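Local coordinates for acyl-[acyl-carrier-protein]--UDP-N-acetylglucosamine O-acyltransferase (Helicobacter pylori, PDB 1J2Z) that catalyses the first step of lipid A biosynthesis, transferring a (3R)-hydroxyacyl chain from acyl carrier protein to UDP-N-acetylglucosamine, at residues Arg160-Cys165 / Cys245-Glu250; Tyr211-Arg216 / Lys229-Glu234. All blocks are in the same frame, centred on the assembly; numbering follows the deposited sequence.

How the contacts relate
Both contacts lie on the same side of the chain's centre, about 14 Å apart between their centres, where the left-handed beta-helix of LpxA gives way to the C-terminal helices. Contact 1 ties strand 160-161, the last strand within this chain of one parallel sheet, to helix 239-250. Contact 2 joins helices 204-217 and 224-234, and both of its segments fall in the sequence between the two halves of contact 1. The contacts meet where consecutive helices 224-234 and 239-250 pack: Cys245 SG lies 3.6 Å from Glu231 CB, and Leu249 CD1 3.6 Å from Leu232 CD1. Helix 239-250 thus links the last coils of the beta-helix to the outer helices.

Contact 1: residues Arg160-Cys165 / Cys245-Glu250; sequences RIAKGC and CSFILE
Arg160, at the start of the 160-165 segment, lays its guanidinium flat on the ring of Phe247, with the two planes only 14° apart. Its CZ stands 4.0 Å from the ring centroid, over the face, a cation-pi stack in which CE1 of the phenyl ring lies beneath the middle of the guanidinium. The arginine chain bends at chi3 (-49°), which helps turn its end back over the ring. From there NH2 donates a hydrogen bond to Phe247 O, 2.8 Å away and nearly in the guanidinium plane, with an N-H...O angle of 159°. One phenylalanine therefore holds the arginine twice, by its ring and by its carbonyl. Glu250 O lies over the other guanidinium face, toward its rim, and NH1 remains 4.4 Å from Glu250 OE1, too far for a salt bridge, although the opposite charges probably attract.

Beyond Ile161, Ala162 covers the second face of the same ring: its CB sits 3.9 Å from the centroid and close to the ring normal, a CH-pi contact. Alanine suits this place because its short methyl can set C-H bonds against the aromatic face, while the broad phenyl ring can serve both neighbours at once. A type II beta turn then runs from Ala162 to Cys165, with Gly164 at its positive-phi position.

Asp176 forms a salt bridge with Arg160 NE and so probably helps hold the guanidinium in place. Strand 160-161 ends one parallel sheet of the left-handed beta-helix within this chain, and helix 239-250 lies against it, its Ile248 touching Leu224 of helix 224-234.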
loop_
_atom_site.group_PDB
_atom_site.type_symbol
_atom_site.label_atom_id
_atom_site.label_comp_id
_atom_site.label_asym_id
_atom_site.label_seq_id
_atom_site.Cartn_x
_atom_site.Cartn_y
_atom_site.Cartn_z
ATOM N N ARG A 160 -16.580 -14.149 -1.585
ATOM C CA ARG A 160 -16.112 -15.510 -1.358
ATOM C C ARG A 160 -15.343 -15.998 -2.575
ATOM O O ARG A 160 -15.830 -15.906 -3.698
ATOM C CB ARG A 160 -17.287 -16.452 -1.088
ATOM C CG ARG A 160 -18.129 -16.104 0.139
ATOM C CD ARG A 160 -19.267 -17.109 0.284
ATOM N NE ARG A 160 -19.960 -17.278 -0.989
ATOM C CZ ARG A 160 -20.461 -18.429 -1.423
ATOM N NH1 ARG A 160 -20.351 -19.526 -0.685
ATOM N NH2 ARG A 160 -21.056 -18.485 -2.606
ATOM N N ILE A 161 -14.136 -16.500 -2.352
ATOM C CA ILE A 161 -13.315 -17.021 -3.439
ATOM C C ILE A 161 -13.144 -18.510 -3.170
ATOM O O ILE A 161 -12.607 -18.905 -2.131
ATOM C CB ILE A 161 -11.937 -16.336 -3.476
ATOM C CG1 ILE A 161 -12.123 -14.830 -3.660
ATOM C CG2 ILE A 161 -11.094 -16.909 -4.613
ATOM C CD1 ILE A 161 -10.856 -14.030 -3.414
ATOM N N ALA A 162 -13.611 -19.333 -4.103
ATOM C CA ALA A 162 -13.533 -20.778 -3.943
ATOM C C ALA A 162 -12.136 -21.328 -4.181
ATOM O O ALA A 162 -11.214 -20.597 -4.546
ATOM C CB ALA A 162 -14.538 -21.460 -4.878
ATOM N N LYS A 163 -12.001 -22.631 -3.966
ATOM C CA LYS A 163 -10.741 -23.345 -4.129
ATOM C C LYS A 163 -10.097 -23.203 -5.505
ATOM O O LYS A 163 -10.781 -23.103 -6.519
ATOM C CB LYS A 163 -10.969 -24.832 -3.837
ATOM C CG LYS A 163 -9.770 -25.732 -4.103
ATOM C CD LYS A 163 -10.171 -27.201 -3.946
ATOM C CE LYS A 163 -8.976 -28.131 -4.066
ATOM N NZ LYS A 163 -9.389 -29.561 -3.948
ATOM N N GLY A 164 -8.768 -23.191 -5.514
ATOM C CA GLY A 164 -8.004 -23.112 -6.745
ATOM C C GLY A 164 -8.123 -21.893 -7.635
ATOM O O GLY A 164 -7.819 -21.979 -8.824
ATOM N N CYS A 165 -8.540 -20.759 -7.084
ATOM C CA CYS A 165 -8.674 -19.552 -7.891
ATOM C C CYS A 165 -7.422 -18.696 -7.935
ATOM O O CYS A 165 -6.581 -18.734 -7.035
ATOM C CB CYS A 165 -9.833 -18.694 -7.387
ATOM S SG CYS A 165 -11.462 -19.365 -7.742
ATOM N N CYS A 245 -21.552 -25.958 -8.211
ATOM C CA CYS A 245 -22.932 -25.494 -8.182
ATOM C C CYS A 245 -23.463 -25.110 -6.806
ATOM O O CYS A 245 -24.213 -24.139 -6.680
ATOM C CB CYS A 245 -23.837 -26.539 -8.833
ATOM S SG CYS A 245 -23.401 -26.818 -10.558
ATOM N N SER A 246 -23.090 -25.852 -5.770
ATOM C CA SER A 246 -23.573 -25.509 -4.434
ATOM C C SER A 246 -22.945 -24.180 -4.021
ATOM O O SER A 246 -23.563 -23.383 -3.314
ATOM C CB SER A 246 -23.209 -26.600 -3.423
ATOM O OG SER A 246 -21.813 -26.653 -3.216
ATOM N N PHE A 247 -21.713 -23.941 -4.466
ATOM C CA PHE A 247 -21.027 -22.686 -4.154
ATOM C C PHE A 247 -21.836 -21.539 -4.755
ATOM O O PHE A 247 -22.145 -20.551 -4.084
ATOM C CB PHE A 247 -19.619 -22.672 -4.758
ATOM C CG PHE A 247 -18.874 -21.383 -4.525
ATOM C CD1 PHE A 247 -18.303 -21.107 -3.290
ATOM C CD2 PHE A 247 -18.778 -20.428 -5.536
ATOM C CE1 PHE A 247 -17.647 -19.901 -3.058
ATOM C CE2 PHE A 247 -18.125 -19.213 -5.316
ATOM C CZ PHE A 247 -17.558 -18.951 -4.074
ATOM N N ILE A 248 -22.178 -21.692 -6.029
ATOM C CA ILE A 248 -22.947 -20.697 -6.763
ATOM C C ILE A 248 -24.300 -20.389 -6.132
ATOM O O ILE A 248 -24.652 -19.223 -5.956
ATOM C CB ILE A 248 -23.165 -21.154 -8.225
ATOM C CG1 ILE A 248 -21.835 -21.115 -8.977
ATOM C CG2 ILE A 248 -24.202 -20.275 -8.907
ATOM C CD1 ILE A 248 -21.893 -21.717 -10.378
ATOM N N LEU A 249 -25.059 -21.425 -5.794
ATOM C CA LEU A 249 -26.376 -21.228 -5.196
ATOM C C LEU A 249 -26.313 -20.594 -3.808
ATOM O O LEU A 249 -27.292 -20.013 -3.349
ATOM C CB LEU A 249 -27.135 -22.559 -5.116
ATOM C CG LEU A 249 -27.444 -23.280 -6.432
ATOM C CD1 LEU A 249 -28.249 -24.540 -6.141
ATOM C CD2 LEU A 249 -28.218 -22.365 -7.366
ATOM N N GLU A 250 -25.165 -20.694 -3.144
ATOM C CA GLU A 250 -25.013 -20.118 -1.810
ATOM C C GLU A 250 -24.524 -18.673 -1.823
ATOM O O GLU A 250 -24.486 -18.015 -0.782
ATOM C CB GLU A 250 -24.045 -20.962 -0.977
ATOM C CG GLU A 250 -24.620 -22.288 -0.513
ATOM C CD GLU A 250 -23.591 -23.144 0.199
ATOM O OE1 GLU A 250 -22.918 -22.626 1.116
ATOM O OE2 GLU A 250 -23.456 -24.333 -0.156
#

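Contact 2: residues Tyr211-Arg216 / Lys229-Glu234; sequences YALYKR and KLELEE
Two helices of the C-terminal helical region, 204-217 and 224-234, are joined here through a salt bridge between Arg216 and Glu231, with Leu213 packed beside it. The carboxylate oxygen OE2 of Glu231 lies near the plane of the Arg216 guanidinium, at its edge. A weak hydrogen bond from Arg216 NH2 reaches this oxygen at 2.9 Å, with an N-H...O angle of 127°. NH1 also points to OE2, but its modelled position is doubtful, so its apparent closeness says little about the strength of the bridge. The two side chains cross at about a right angle and their flat groups are inclined by 59°, so the guanidinium and carboxylate do not meet as a coplanar pair.

Glu231 is bent at chi2 (57°), a fold that helps place its carboxylate beside the arginine while its CG faces Leu213. That methylene lies 3.4 Å from Leu213 CD2, as the leucine and glutamate side chains pass each other in opposite directions. Glutamate suits this place because its aliphatic part can pack against a leucine and its charged end can pair with a basic neighbour, which probably helps offset the cost of burying the carboxylate. Leu213 also touches Ile244 of helix 239-250. The pair belongs to the C-terminal helical domain that follows the left-handed beta-helix in LpxA, where helices 204-217, 224-234 and 239-250 pack on one another.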
loop_
_atom_site.group_PDB
_atom_site.type_symbol
_atom_site.label_atom_id
_atom_site.label_comp_id
_atom_site.label_asym_id
_atom_site.label_seq_id
_atom_site.Cartn_x
_atom_site.Cartn_y
_atom_site.Cartn_z
ATOM N N TYR A 211 -14.352 -27.520 -17.687
ATOM C CA TYR A 211 -14.463 -26.521 -18.750
ATOM C C TYR A 211 -15.877 -26.568 -19.313
ATOM O O TYR A 211 -16.554 -25.545 -19.427
ATOM C CB TYR A 211 -13.486 -26.808 -19.894
ATOM C CG TYR A 211 -12.082 -26.275 -19.718
ATOM C CD1 TYR A 211 -11.034 -27.123 -19.365
ATOM C CD2 TYR A 211 -11.787 -24.936 -19.975
ATOM C CE1 TYR A 211 -9.721 -26.657 -19.285
ATOM C CE2 TYR A 211 -10.476 -24.457 -19.895
ATOM C CZ TYR A 211 -9.450 -25.325 -19.552
ATOM O OH TYR A 211 -8.152 -24.873 -19.499
ATOM N N ALA A 212 -16.306 -27.773 -19.675
ATOM C CA ALA A 212 -17.632 -27.986 -20.232
ATOM C C ALA A 212 -18.696 -27.474 -19.275
ATOM O O ALA A 212 -19.609 -26.754 -19.675
ATOM C CB ALA A 212 -17.847 -29.476 -20.507
ATOM N N LEU A 213 -18.565 -27.847 -18.006
ATOM C CA LEU A 213 -19.512 -27.440 -16.975
ATOM C C LEU A 213 -19.693 -25.923 -16.956
ATOM O O LEU A 213 -20.812 -25.416 -17.016
ATOM C CB LEU A 213 -19.020 -27.897 -15.597
ATOM C CG LEU A 213 -20.052 -28.165 -14.494
ATOM C CD1 LEU A 213 -19.365 -28.034 -13.145
ATOM C CD2 LEU A 213 -21.221 -27.204 -14.576
ATOM N N TYR A 214 -18.584 -25.198 -16.863
ATOM C CA TYR A 214 -18.644 -23.745 -16.820
ATOM C C TYR A 214 -19.195 -23.141 -18.104
ATOM O O TYR A 214 -19.899 -22.129 -18.068
ATOM C CB TYR A 214 -17.262 -23.168 -16.508
ATOM C CG TYR A 214 -16.941 -23.127 -15.027
ATOM C CD1 TYR A 214 -15.759 -23.676 -14.530
ATOM C CD2 TYR A 214 -17.809 -22.509 -14.123
ATOM C CE1 TYR A 214 -15.449 -23.608 -13.174
ATOM C CE2 TYR A 214 -17.508 -22.435 -12.766
ATOM C CZ TYR A 214 -16.328 -22.984 -12.298
ATOM O OH TYR A 214 -16.026 -22.903 -10.957
ATOM N N LYS A 215 -18.884 -23.758 -19.238
ATOM C CA LYS A 215 -19.379 -23.252 -20.510
ATOM C C LYS A 215 -20.904 -23.303 -20.527
ATOM O O LYS A 215 -21.563 -22.381 -21.004
ATOM C CB LYS A 215 -18.782 -24.065 -21.662
ATOM C CG LYS A 215 -17.283 -23.825 -21.817
ATOM C CD LYS A 215 -16.605 -24.765 -22.804
ATOM C CE LYS A 215 -15.097 -24.494 -22.841
ATOM N NZ LYS A 215 -14.337 -25.453 -23.690
ATOM N N ARG A 216 -21.465 -24.374 -19.977
ATOM C CA ARG A 216 -22.915 -24.519 -19.927
ATOM C C ARG A 216 -23.510 -23.632 -18.839
ATOM O O ARG A 216 -24.574 -23.039 -19.024
ATOM C CB ARG A 216 -23.291 -25.983 -19.682
ATOM C CG ARG A 216 -23.014 -26.873 -20.883
ATOM C CD ARG A 216 -23.418 -28.317 -20.643
ATOM N NE ARG A 216 -22.502 -29.012 -19.744
ATOM C CZ ARG A 216 -22.847 -29.470 -18.548
ATOM N NH1 ARG A 216 -24.088 -29.299 -18.118
ATOM N NH2 ARG A 216 -21.959 -30.102 -17.789
ATOM N N LYS A 229 -28.800 -25.293 -10.646
ATOM C CA LYS A 229 -29.764 -26.231 -10.082
ATOM C C LYS A 229 -29.996 -27.403 -11.033
ATOM O O LYS A 229 -30.053 -28.556 -10.606
ATOM C CB LYS A 229 -31.082 -25.510 -9.775
ATOM C CG LYS A 229 -30.911 -24.371 -8.781
ATOM C CD LYS A 229 -32.213 -23.941 -8.129
ATOM C CE LYS A 229 -33.156 -23.288 -9.113
ATOM N NZ LYS A 229 -34.319 -22.681 -8.404
ATOM N N LEU A 230 -30.113 -27.108 -12.323
ATOM C CA LEU A 230 -30.320 -28.152 -13.316
ATOM C C LEU A 230 -29.100 -29.056 -13.386
ATOM O O LEU A 230 -29.216 -30.264 -13.595
ATOM C CB LEU A 230 -30.579 -27.538 -14.693
ATOM C CG LEU A 230 -31.969 -26.940 -14.912
ATOM C CD1 LEU A 230 -32.015 -26.204 -16.244
ATOM C CD2 LEU A 230 -33.007 -28.058 -14.879
ATOM N N GLU A 231 -27.929 -28.461 -13.205
ATOM C CA GLU A 231 -26.676 -29.196 -13.252
ATOM C C GLU A 231 -26.605 -30.205 -12.107
ATOM O O GLU A 231 -26.062 -31.300 -12.262
ATOM C CB GLU A 231 -25.510 -28.212 -13.165
ATOM C CG GLU A 231 -24.262 -28.661 -13.885
ATOM C CD GLU A 231 -24.518 -28.953 -15.349
ATOM O OE1 GLU A 231 -25.128 -28.107 -16.033
ATOM O OE2 GLU A 231 -24.104 -30.029 -15.818
ATOM N N LEU A 232 -27.156 -29.829 -10.959
ATOM C CA LEU A 232 -27.167 -30.695 -9.789
ATOM C C LEU A 232 -28.138 -31.859 -9.990
ATOM O O LEU A 232 -27.969 -32.932 -9.406
ATOM C CB LEU A 232 -27.565 -29.891 -8.552
ATOM C CG LEU A 232 -26.523 -28.881 -8.068
ATOM C CD1 LEU A 232 -27.177 -27.867 -7.144
ATOM C CD2 LEU A 232 -25.385 -29.616 -7.363
ATOM N N GLU A 233 -29.155 -31.636 -10.816
ATOM C CA GLU A 233 -30.144 -32.665 -11.104
ATOM C C GLU A 233 -29.585 -33.673 -12.103
ATOM O O GLU A 233 -29.630 -34.881 -11.870
ATOM C CB GLU A 233 -31.417 -32.031 -11.675
ATOM C CG GLU A 233 -32.223 -31.227 -10.665
ATOM C CD GLU A 233 -33.409 -30.511 -11.293
ATOM O OE1 GLU A 233 -34.213 -31.172 -11.984
ATOM O OE2 GLU A 233 -33.541 -29.285 -11.088
ATOM N N GLU A 234 -29.051 -33.167 -13.210
ATOM C CA GLU A 234 -28.494 -34.020 -14.252
ATOM C C GLU A 234 -27.188 -34.693 -13.846
ATOM O O GLU A 234 -26.653 -35.513 -14.590
ATOM C CB GLU A 234 -28.277 -33.209 -15.533
ATOM C CG GLU A 234 -29.544 -32.567 -16.084
ATOM C CD GLU A 234 -29.343 -31.948 -17.458
ATOM O OE1 GLU A 234 -28.440 -31.095 -17.607
ATOM O OE2 GLU A 234 -30.093 -32.313 -18.390
#